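Local coordinates for MMACHC-like protein (Caenorhabditis elegans, PDB 5UJC) that binds cobalamin (vitamin B12) and probably catalyses the reductive removal of its upper axial ligand with flavin or glutathione, as part of intracellular B12 trafficking, at residues M64-K76 / V90-L102. Sequence-based numbering, arbitrary orientation.
Sequences MFDVAFRKWVVQK and VSSPIQSFLEDRL
An aromatic cluster of Phe69, Trp72 and Phe97 joins two helices that cross nearly at a right angle (95°), a worked example of a knob-into-hole contact in which the knob and half of the hole are aromatic. Phe97 is the knob, seated among Met64, Ala68, Phe69 and Trp72. With its CG anti to the backbone N (chi1 158°), its ring slides in beside helix 64-76, and CZ comes 3.7 Å from Ala68 CB. One face receives the CA of Phe69, a CH-pi contact, and the edge of the Phe69 ring is also turned toward that face in an offset edge-to-face pair. Phe97 in turn presents its own edge to the face of the Trp72 five-membered ring, with planes at 73°, while Met64 SD lies at the edge of the Phe97 ring, a Met-aromatic contact.

These helices, 62-80 and 93-109, are linked in sequence through helix 83-89, and helix 257-265 packs against Phe69 and Pro93. Ile94 CD1 sits over the centre of the Phe69 ring, 3.8 Å from its centroid, and Val73 CG2 lies against the opposite face. The indole of Trp72 is likewise sandwiched, between Phe97 CB and the CG of Lys76. Its NE1 donates to Asp100 OD2 at 2.9 Å, nearly straight and in the indole plane, meeting the carboxylate oxygen on its anti side. A leucine in place of Trp72 would probably leave Asp100 without this donor and open a gap between Phe97 and Lys76, where the indole now lies. Lys76 NZ, 4.3 Å from Asp100 OD2, is too far for a salt bridge but may still help stabilise the carboxylate's charge.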
loop_
_atom_site.group_PDB
_atom_site.type_symbol
_atom_site.label_atom_id
_atom_site.label_comp_id
_atom_site.label_asym_id
_atom_site.label_seq_id
_atom_site.Cartn_x
_atom_site.Cartn_y
_atom_site.Cartn_z
ATOM N N MET A 64 -1.485 10.818 2.546
ATOM C CA MET A 64 -0.056 10.608 2.334
ATOM C C MET A 64 0.423 11.494 1.196
ATOM O O MET A 64 1.374 12.268 1.347
ATOM C CB MET A 64 0.279 9.144 2.038
ATOM C CG MET A 64 1.782 8.886 1.978
ATOM S SD MET A 64 2.301 7.711 0.697
ATOM C CE MET A 64 1.880 8.613 -0.822
ATOM N N PHE A 65 -0.256 11.409 0.064
ATOM C CA PHE A 65 0.074 12.242 -1.088
ATOM C C PHE A 65 -0.387 13.703 -0.869
ATOM O O PHE A 65 0.368 14.653 -1.116
ATOM C CB PHE A 65 -0.567 11.639 -2.342
ATOM C CG PHE A 65 -0.343 12.426 -3.601
ATOM C CD1 PHE A 65 -1.198 13.476 -3.951
ATOM C CD2 PHE A 65 0.696 12.104 -4.457
ATOM C CE1 PHE A 65 -1.040 14.137 -5.153
ATOM C CE2 PHE A 65 0.886 12.804 -5.627
ATOM C CZ PHE A 65 -0.002 13.803 -5.989
ATOM N N ASP A 66 -1.651 13.877 -0.466
ATOM C CA ASP A 66 -2.258 15.201 -0.468
ATOM C C ASP A 66 -1.701 16.143 0.605
ATOM O O ASP A 66 -1.778 17.348 0.444
ATOM C CB ASP A 66 -3.778 15.106 -0.359
ATOM C CG ASP A 66 -4.429 14.513 -1.613
ATOM O OD1 ASP A 66 -3.939 14.789 -2.706
ATOM O OD2 ASP A 66 -5.490 13.824 -1.495
ATOM N N VAL A 67 -1.195 15.579 1.696
ATOM C CA VAL A 67 -0.690 16.366 2.801
ATOM C C VAL A 67 0.816 16.146 2.993
ATOM O O VAL A 67 1.616 17.091 2.827
ATOM C CB VAL A 67 -1.441 16.083 4.098
ATOM C CG1 VAL A 67 -0.858 16.902 5.254
ATOM C CG2 VAL A 67 -2.925 16.372 3.929
ATOM N N ALA A 68 1.218 14.921 3.308
ATOM C CA ALA A 68 2.632 14.686 3.712
ATOM C C ALA A 68 3.614 14.864 2.538
ATOM O O ALA A 68 4.640 15.546 2.660
ATOM C CB ALA A 68 2.788 13.322 4.352
ATOM N N PHE A 69 3.303 14.256 1.420
ATOM C CA PHE A 69 4.138 14.352 0.249
ATOM C C PHE A 69 4.166 15.783 -0.295
ATOM O O PHE A 69 5.215 16.271 -0.679
ATOM C CB PHE A 69 3.640 13.375 -0.822
ATOM C CG PHE A 69 4.362 13.455 -2.139
ATOM C CD1 PHE A 69 5.704 13.133 -2.249
ATOM C CD2 PHE A 69 3.671 13.780 -3.289
ATOM C CE1 PHE A 69 6.330 13.191 -3.468
ATOM C CE2 PHE A 69 4.285 13.772 -4.497
ATOM C CZ PHE A 69 5.624 13.508 -4.593
ATOM N N ARG A 70 3.027 16.458 -0.262
ATOM C CA ARG A 70 2.985 17.849 -0.679
ATOM C C ARG A 70 3.972 18.701 0.139
ATOM O O ARG A 70 4.732 19.501 -0.425
ATOM C CB ARG A 70 1.578 18.395 -0.592
ATOM C CG ARG A 70 1.458 19.853 -1.013
ATOM C CD ARG A 70 0.018 20.256 -1.202
ATOM N NE ARG A 70 -0.118 21.649 -1.594
ATOM C CZ ARG A 70 -1.247 22.199 -2.006
ATOM N NH1 ARG A 70 -2.366 21.471 -2.096
ATOM N NH2 ARG A 70 -1.270 23.475 -2.364
ATOM N N LYS A 71 3.968 18.525 1.477
ATOM C CA LYS A 71 4.915 19.250 2.332
ATOM C C LYS A 71 6.369 18.947 1.930
ATOM O O LYS A 71 7.214 19.858 1.878
ATOM C CB LYS A 71 4.683 18.912 3.789
ATOM C CG LYS A 71 3.439 19.513 4.365
ATOM C CD LYS A 71 3.228 19.102 5.811
ATOM C CE LYS A 71 1.790 19.344 6.265
ATOM N NZ LYS A 71 1.583 18.880 7.672
ATOM N N TRP A 72 6.644 17.684 1.626
ATOM C CA TRP A 72 7.972 17.255 1.269
ATOM C C TRP A 72 8.403 17.896 -0.070
ATOM O O TRP A 72 9.533 18.381 -0.197
ATOM C CB TRP A 72 8.014 15.721 1.216
ATOM C CG TRP A 72 9.359 15.116 0.878
ATOM C CD1 TRP A 72 10.297 14.621 1.771
ATOM C CD2 TRP A 72 9.834 14.765 -0.427
ATOM N NE1 TRP A 72 11.348 14.058 1.088
ATOM C CE2 TRP A 72 11.103 14.126 -0.256
ATOM C CE3 TRP A 72 9.339 14.954 -1.722
ATOM C CZ2 TRP A 72 11.870 13.665 -1.343
ATOM C CZ3 TRP A 72 10.107 14.488 -2.809
ATOM C CH2 TRP A 72 11.355 13.841 -2.603
ATOM N N VAL A 73 7.491 17.930 -1.049
ATOM C CA VAL A 73 7.809 18.526 -2.351
ATOM C C VAL A 73 8.067 20.036 -2.208
ATOM O O VAL A 73 8.986 20.578 -2.832
ATOM C CB VAL A 73 6.682 18.284 -3.356
ATOM C CG1 VAL A 73 6.877 19.113 -4.599
ATOM C CG2 VAL A 73 6.607 16.823 -3.714
ATOM N N VAL A 74 7.272 20.703 -1.382
ATOM C CA VAL A 74 7.484 22.137 -1.118
ATOM C C VAL A 74 8.882 22.362 -0.558
ATOM O O VAL A 74 9.630 23.263 -1.012
ATOM C CB VAL A 74 6.398 22.690 -0.181
ATOM C CG1 VAL A 74 6.753 24.097 0.300
ATOM C CG2 VAL A 74 5.066 22.707 -0.912
ATOM N N GLN A 75 9.269 21.543 0.411
ATOM C CA GLN A 75 10.576 21.706 1.033
ATOM C C GLN A 75 11.698 21.403 0.040
ATOM O O GLN A 75 12.697 22.109 -0.004
ATOM C CB GLN A 75 10.700 20.795 2.258
ATOM C CG GLN A 75 11.995 20.996 3.038
ATOM C CD GLN A 75 12.107 22.411 3.590
ATOM O OE1 GLN A 75 11.248 22.854 4.348
ATOM N NE2 GLN A 75 13.153 23.129 3.198
ATOM N N LYS A 76 11.564 20.318 -0.726
ATOM C CA LYS A 76 12.596 19.985 -1.689
ATOM C C LYS A 76 12.759 21.069 -2.732
ATOM O O LYS A 76 13.867 21.335 -3.179
ATOM C CB LYS A 76 12.324 18.628 -2.339
ATOM C CG LYS A 76 12.516 17.464 -1.397
ATOM C CD LYS A 76 13.991 17.262 -1.074
ATOM C CE LYS A 76 14.235 16.140 -0.120
ATOM N NZ LYS A 76 15.695 16.080 0.184
ATOM N N VAL A 90 15.340 14.692 -8.885
ATOM C CA VAL A 90 14.542 13.682 -8.179
ATOM C C VAL A 90 13.600 12.968 -9.161
ATOM O O VAL A 90 12.449 13.368 -9.362
ATOM C CB VAL A 90 13.757 14.290 -7.018
ATOM C CG1 VAL A 90 12.986 13.183 -6.244
ATOM C CG2 VAL A 90 14.703 15.047 -6.105
ATOM N N SER A 91 14.098 11.888 -9.754
ATOM C CA SER A 91 13.341 11.148 -10.747
ATOM C C SER A 91 12.229 10.330 -10.094
ATOM O O SER A 91 11.245 9.963 -10.751
ATOM C CB SER A 91 14.271 10.199 -11.542
ATOM O OG SER A 91 15.120 10.913 -12.411
ATOM N N SER A 92 12.438 9.963 -8.829
ATOM C CA SER A 92 11.570 9.028 -8.126
ATOM C C SER A 92 11.026 9.706 -6.850
ATOM O O SER A 92 11.418 9.371 -5.735
ATOM C CB SER A 92 12.356 7.752 -7.763
ATOM O OG SER A 92 12.988 7.196 -8.902
ATOM N N PRO A 93 10.098 10.657 -7.009
ATOM C CA PRO A 93 9.733 11.444 -5.832
ATOM C C PRO A 93 8.943 10.689 -4.775
ATOM O O PRO A 93 9.164 10.917 -3.582
ATOM C CB PRO A 93 8.925 12.601 -6.403
ATOM C CG PRO A 93 8.435 12.079 -7.769
ATOM C CD PRO A 93 9.552 11.215 -8.250
ATOM N N ILE A 94 8.024 9.808 -5.188
ATOM C CA ILE A 94 7.208 9.112 -4.199
ATOM C C ILE A 94 8.116 8.208 -3.340
ATOM O O ILE A 94 8.025 8.201 -2.124
ATOM C CB ILE A 94 6.105 8.279 -4.847
ATOM C CG1 ILE A 94 5.085 9.172 -5.536
ATOM C CG2 ILE A 94 5.435 7.351 -3.842
ATOM C CD1 ILE A 94 4.229 10.019 -4.601
ATOM N N GLN A 95 8.985 7.454 -3.994
ATOM C CA GLN A 95 9.878 6.533 -3.267
ATOM C C GLN A 95 10.932 7.265 -2.461
ATOM O O GLN A 95 11.270 6.858 -1.351
ATOM C CB GLN A 95 10.524 5.553 -4.237
ATOM C CG GLN A 95 9.531 4.529 -4.715
ATOM C CD GLN A 95 10.052 3.632 -5.821
ATOM O OE1 GLN A 95 11.169 3.804 -6.332
ATOM N NE2 GLN A 95 9.232 2.669 -6.215
ATOM N N SER A 96 11.369 8.394 -2.961
ATOM C CA SER A 96 12.319 9.214 -2.211
ATOM C C SER A 96 11.671 9.764 -0.912
ATOM O O SER A 96 12.267 9.733 0.166
ATOM C CB SER A 96 12.848 10.375 -3.084
ATOM O OG SER A 96 13.626 9.888 -4.151
ATOM N N PHE A 97 10.460 10.272 -1.049
ATOM C CA PHE A 97 9.661 10.727 0.088
ATOM C C PHE A 97 9.454 9.596 1.095
ATOM O O PHE A 97 9.728 9.763 2.275
ATOM C CB PHE A 97 8.327 11.273 -0.413
ATOM C CG PHE A 97 7.248 11.291 0.622
ATOM C CD1 PHE A 97 7.231 12.233 1.628
ATOM C CD2 PHE A 97 6.247 10.343 0.585
ATOM C CE1 PHE A 97 6.200 12.227 2.583
ATOM C CE2 PHE A 97 5.259 10.313 1.519
ATOM C CZ PHE A 97 5.218 11.249 2.517
ATOM N N LEU A 98 9.021 8.433 0.621
ATOM C CA LEU A 98 8.748 7.326 1.530
ATOM C C LEU A 98 10.020 6.873 2.223
ATOM O O LEU A 98 10.003 6.563 3.427
ATOM C CB LEU A 98 8.110 6.168 0.770
ATOM C CG LEU A 98 6.650 6.386 0.369
ATOM C CD1 LEU A 98 6.217 5.336 -0.656
ATOM C CD2 LEU A 98 5.736 6.378 1.601
ATOM N N GLU A 99 11.141 6.832 1.488
ATOM C CA GLU A 99 12.425 6.418 2.075
ATOM C C GLU A 99 12.791 7.382 3.207
ATOM O O GLU A 99 13.263 6.964 4.267
ATOM C CB GLU A 99 13.556 6.395 0.999
ATOM C CG GLU A 99 13.494 5.224 -0.036
ATOM C CD GLU A 99 14.211 5.564 -1.390
ATOM O OE1 GLU A 99 15.033 6.544 -1.426
ATOM O OE2 GLU A 99 13.943 4.862 -2.426
ATOM N N ASP A 100 12.591 8.670 2.965
ATOM C CA ASP A 100 12.893 9.681 3.973
ATOM C C ASP A 100 12.037 9.496 5.219
ATOM O O ASP A 100 12.550 9.525 6.341
ATOM C CB ASP A 100 12.689 11.095 3.423
ATOM C CG ASP A 100 13.831 11.571 2.578
ATOM O OD1 ASP A 100 14.854 10.874 2.494
ATOM O OD2 ASP A 100 13.693 12.671 1.988
ATOM N N ARG A 101 10.738 9.259 5.037
ATOM C CA ARG A 101 9.857 9.119 6.177
ATOM C C ARG A 101 10.151 7.809 6.938
ATOM O O ARG A 101 10.148 7.785 8.164
ATOM C CB ARG A 101 8.398 9.202 5.746
ATOM C CG ARG A 101 8.025 10.535 5.080
ATOM C CD ARG A 101 8.261 11.716 6.029
ATOM N NE ARG A 101 7.698 11.425 7.341
ATOM C CZ ARG A 101 6.437 11.652 7.695
ATOM N NH1 ARG A 101 5.618 12.339 6.898
ATOM N NH2 ARG A 101 5.999 11.222 8.866
ATOM N N LEU A 102 10.466 6.744 6.201
ATOM C CA LEU A 102 10.773 5.482 6.823
ATOM C C LEU A 102 12.099 5.540 7.604
ATOM O O LEU A 102 12.237 4.896 8.641
ATOM C CB LEU A 102 10.804 4.362 5.788
ATOM C CG LEU A 102 9.430 3.916 5.302
ATOM C CD1 LEU A 102 9.562 3.125 3.995
ATOM C CD2 LEU A 102 8.735 3.079 6.370
HETATM O O HOH W 1 6.249 15.045 4.943
#